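Local coordinates for SusD superfamily protein (Parabacteroides distasonis, PDB 3OTN), which probably binds carbohydrate at the outer membrane, as a SusD-family protein thought to be involved in nutrient binding, at residues 38-43 against 57-62. Residues are numbered along the deposited sequence; the frame is centred on the assembly and turned at random.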
ATOM      1  N   PRO A  38       8.313  17.187  -0.033  1.00 25.03           N
ATOM      2  CA  PRO A  38       8.361  18.630  -0.403  1.00 28.31           C
ATOM      3  C   PRO A  38       7.335  18.959  -1.443  1.00 31.18           C
ATOM      4  O   PRO A  38       7.143  18.179  -2.358  1.00 26.44           O
ATOM      5  CB  PRO A  38       9.756  18.786  -0.988  1.00 29.58           C
ATOM      6  CG  PRO A  38      10.551  17.819  -0.267  1.00 29.41           C
ATOM      7  CD  PRO A  38       9.650  16.598  -0.030  1.00 26.04           C
ATOM      8  N   GLY A  39       6.678  20.105  -1.300  1.00 36.93           N
ATOM      9  CA  GLY A  39       5.582  20.481  -2.167  1.00 40.08           C
ATOM     10  C   GLY A  39       4.360  20.699  -1.299  1.00 46.08           C
ATOM     11  O   GLY A  39       4.434  20.499  -0.093  1.00 50.11           O
ATOM     12  N   TRP A  40       3.233  21.053  -1.903  1.00 47.42           N
ATOM     13  CA  TRP A  40       2.025  21.276  -1.139  1.00 49.08           C
ATOM     14  C   TRP A  40       1.141  20.094  -1.328  1.00 41.70           C
ATOM     15  O   TRP A  40       0.780  19.749  -2.458  1.00 41.97           O
ATOM     16  CB  TRP A  40       1.272  22.519  -1.603  1.00 53.87           C
ATOM     17  CG  TRP A  40       0.189  22.996  -0.648  1.00 59.55           C
ATOM     18  CD1 TRP A  40       0.303  23.331   0.700  1.00 63.44           C
ATOM     19  CD2 TRP A  40      -1.175  23.191  -0.989  1.00 60.96           C
ATOM     20  NE1 TRP A  40      -0.927  23.717   1.193  1.00 66.46           N
ATOM     21  CE2 TRP A  40      -1.850  23.641   0.177  1.00 66.75           C
ATOM     22  CE3 TRP A  40      -1.900  23.023  -2.168  1.00 56.22           C
ATOM     23  CZ2 TRP A  40      -3.218  23.924   0.179  1.00 66.47           C
ATOM     24  CZ3 TRP A  40      -3.239  23.290  -2.171  1.00 61.37           C
ATOM     25  CH2 TRP A  40      -3.893  23.746  -1.009  1.00 65.78           C
ATOM     26  N   GLY A  41       0.779  19.471  -0.216  1.00 35.62           N
ATOM     27  CA  GLY A  41      -0.045  18.285  -0.289  1.00 29.48           C
ATOM     28  C   GLY A  41       0.631  17.148  -1.027  1.00 22.36           C
ATOM     29  O   GLY A  41      -0.032  16.378  -1.652  1.00 23.77           O
ATOM     30  N   CYS A  42       1.956  17.042  -0.933  1.00 21.99           N
ATOM     31  CA  CYS A  42       2.714  15.939  -1.573  1.00 20.33           C
ATOM     32  C   CYS A  42       3.015  14.877  -0.511  1.00 17.35           C
ATOM     33  O   CYS A  42       3.412  15.183   0.607  1.00 17.09           O
ATOM     34  CB  CYS A  42       4.032  16.458  -2.175  1.00 23.21           C
ATOM     35  SG  CYS A  42       3.759  17.568  -3.587  1.00 26.69           S
ATOM     36  N   ASN A  43       2.842  13.630  -0.878  1.00 15.96           N
ATOM     37  CA  ASN A  43       2.990  12.506   0.051  1.00 16.32           C
ATOM     38  C   ASN A  43       3.372  11.331  -0.783  1.00 16.46           C
ATOM     39  O   ASN A  43       2.902  11.228  -1.919  1.00 16.21           O
ATOM     40  CB  ASN A  43       1.664  12.278   0.785  1.00 14.27           C
ATOM     41  CG  ASN A  43       1.736  11.153   1.849  1.00 20.10           C
ATOM     42  OD1 ASN A  43       1.966   9.998   1.528  1.00 17.26           O
ATOM     43  ND2 ASN A  43       1.537  11.514   3.129  1.00 16.60           N
ATOM     44  N   SER A  57      -5.879  15.492  -9.225  1.00 27.77           N
ATOM     45  CA  SER A  57      -5.489  16.447  -8.203  1.00 29.13           C
ATOM     46  C   SER A  57      -6.159  17.771  -8.503  1.00 32.01           C
ATOM     47  O   SER A  57      -6.357  18.097  -9.668  1.00 33.93           O
ATOM     48  CB  SER A  57      -3.967  16.619  -8.220  1.00 29.08           C
ATOM     49  OG  SER A  57      -3.546  17.525  -7.208  1.00 26.80           O
ATOM     50  N   GLU A  58      -6.573  18.487  -7.460  1.00 32.12           N
ATOM     51  CA  GLU A  58      -6.924  19.917  -7.560  1.00 36.55           C
ATOM     52  C   GLU A  58      -5.694  20.807  -7.185  1.00 42.59           C
ATOM     53  O   GLU A  58      -5.784  22.027  -7.212  1.00 49.80           O
ATOM     54  CB  GLU A  58      -8.047  20.265  -6.582  1.00 33.12           C
ATOM     55  CG  GLU A  58      -9.329  19.600  -6.834  1.00 31.86           C
ATOM     56  CD  GLU A  58     -10.388  19.856  -5.757  1.00 33.91           C
ATOM     57  OE1 GLU A  58     -10.074  20.053  -4.560  1.00 30.05           O
ATOM     58  OE2 GLU A  58     -11.569  19.843  -6.123  1.00 44.11           O
ATOM     59  N   ASN A  59      -4.577  20.178  -6.818  1.00 46.60           N
ATOM     60  CA  ASN A  59      -3.395  20.813  -6.233  1.00 46.32           C
ATOM     61  C   ASN A  59      -2.252  20.775  -7.272  1.00 49.46           C
ATOM     62  O   ASN A  59      -1.675  19.722  -7.552  1.00 52.39           O
ATOM     63  CB  ASN A  59      -3.032  20.041  -4.961  1.00 43.62           C
ATOM     64  CG  ASN A  59      -1.654  20.433  -4.333  1.00 50.15           C
ATOM     65  OD1 ASN A  59      -1.103  21.537  -4.528  1.00 50.08           O
ATOM     66  ND2 ASN A  59      -1.110  19.499  -3.542  1.00 50.53           N
ATOM     67  N   SER A  60      -1.934  21.945  -7.804  1.00 49.80           N
ATOM     68  CA  SER A  60      -0.904  22.159  -8.846  1.00 48.18           C
ATOM     69  C   SER A  60       0.548  21.775  -8.465  1.00 46.06           C
ATOM     70  O   SER A  60       1.383  21.480  -9.336  1.00 40.88           O
ATOM     71  CB  SER A  60      -0.928  23.658  -9.222  1.00 47.73           C
ATOM     72  OG  SER A  60      -0.554  24.469  -8.097  1.00 46.80           O
ATOM     73  N   GLN A  61       0.831  21.835  -7.166  1.00 43.83           N
ATOM     74  CA  GLN A  61       2.157  21.543  -6.624  1.00 47.53           C
ATOM     75  C   GLN A  61       2.446  20.050  -6.439  1.00 44.40           C
ATOM     76  O   GLN A  61       3.576  19.693  -6.123  1.00 44.89           O
ATOM     77  CB  GLN A  61       2.321  22.233  -5.264  1.00 48.51           C
ATOM     78  CG  GLN A  61       2.107  23.733  -5.332  1.00 51.41           C
ATOM     79  CD  GLN A  61       3.197  24.413  -6.135  1.00 55.03           C
ATOM     80  OE1 GLN A  61       4.340  24.503  -5.686  1.00 50.11           O
ATOM     81  NE2 GLN A  61       2.854  24.871  -7.341  1.00 49.04           N
ATOM     82  N   SER A  62       1.423  19.205  -6.591  1.00 44.17           N
ATOM     83  CA  SER A  62       1.541  17.742  -6.392  1.00 42.18           C
ATOM     84  C   SER A  62       2.210  17.024  -7.552  1.00 44.09           C
ATOM     85  O   SER A  62       2.467  15.814  -7.453  1.00 48.03           O
ATOM     86  CB  SER A  62       0.179  17.106  -6.143  1.00 37.50           C
ATOM     87  OG  SER A  62      -0.746  17.409  -7.176  1.00 36.23           O
TER
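W40 and C42 come up against Q61 and S62 where the turn of a small antiparallel hairpin, strands 36-37 and 42-43, packs on the loop between strand 55-56 and helix 64-68, within the SusD family region; the CA atoms of C42 and S62 stand 5.3 Å apart, and no hydrogen bond crosses between the two segments. N59 points into the turn. With CG anti to the backbone N (chi1 170°), it lays its amide beside the six-membered ring of W40, and OD1 meets the ring edge near its plane, a tight 2.9 Å from W40 CE3. The amide and indole planes are almost perpendicular, 86° apart, and do not stack; Y282 meets the indole edge-to-face. N59 ND2 is modelled too close to W40 O for any bond to be read from it, which leaves the exact placing of this amide doubtful; its hydrogen-bond partner is S284 OG. N59 OD1 also closes an Asx turn by accepting from Q61 N at 3.3 Å, with the donor 62° out of the carbonyl plane, off the oxygen's lone pairs. Over the start of the W40 side chain, Q61 places its CB 3.8 Å from W40 CB, then bends at chi2 and carries its amide off. C42 turns its sulfur to the backbone: SG lies 3.3 Å from Q61 O and 3.6 Å from S62 CA. Behind this, S62 OG donates to N59 O at 2.5 Å, and S57 OG accepts from N59 N in an ST turn. The direct contact is van der Waals plus one oxygen at an aromatic edge, where weakly positive ring hydrogens might suit it; the hydrogen bonds within the segments all lie in the loop, and S284 bridges the two segments through N59 and G41 O.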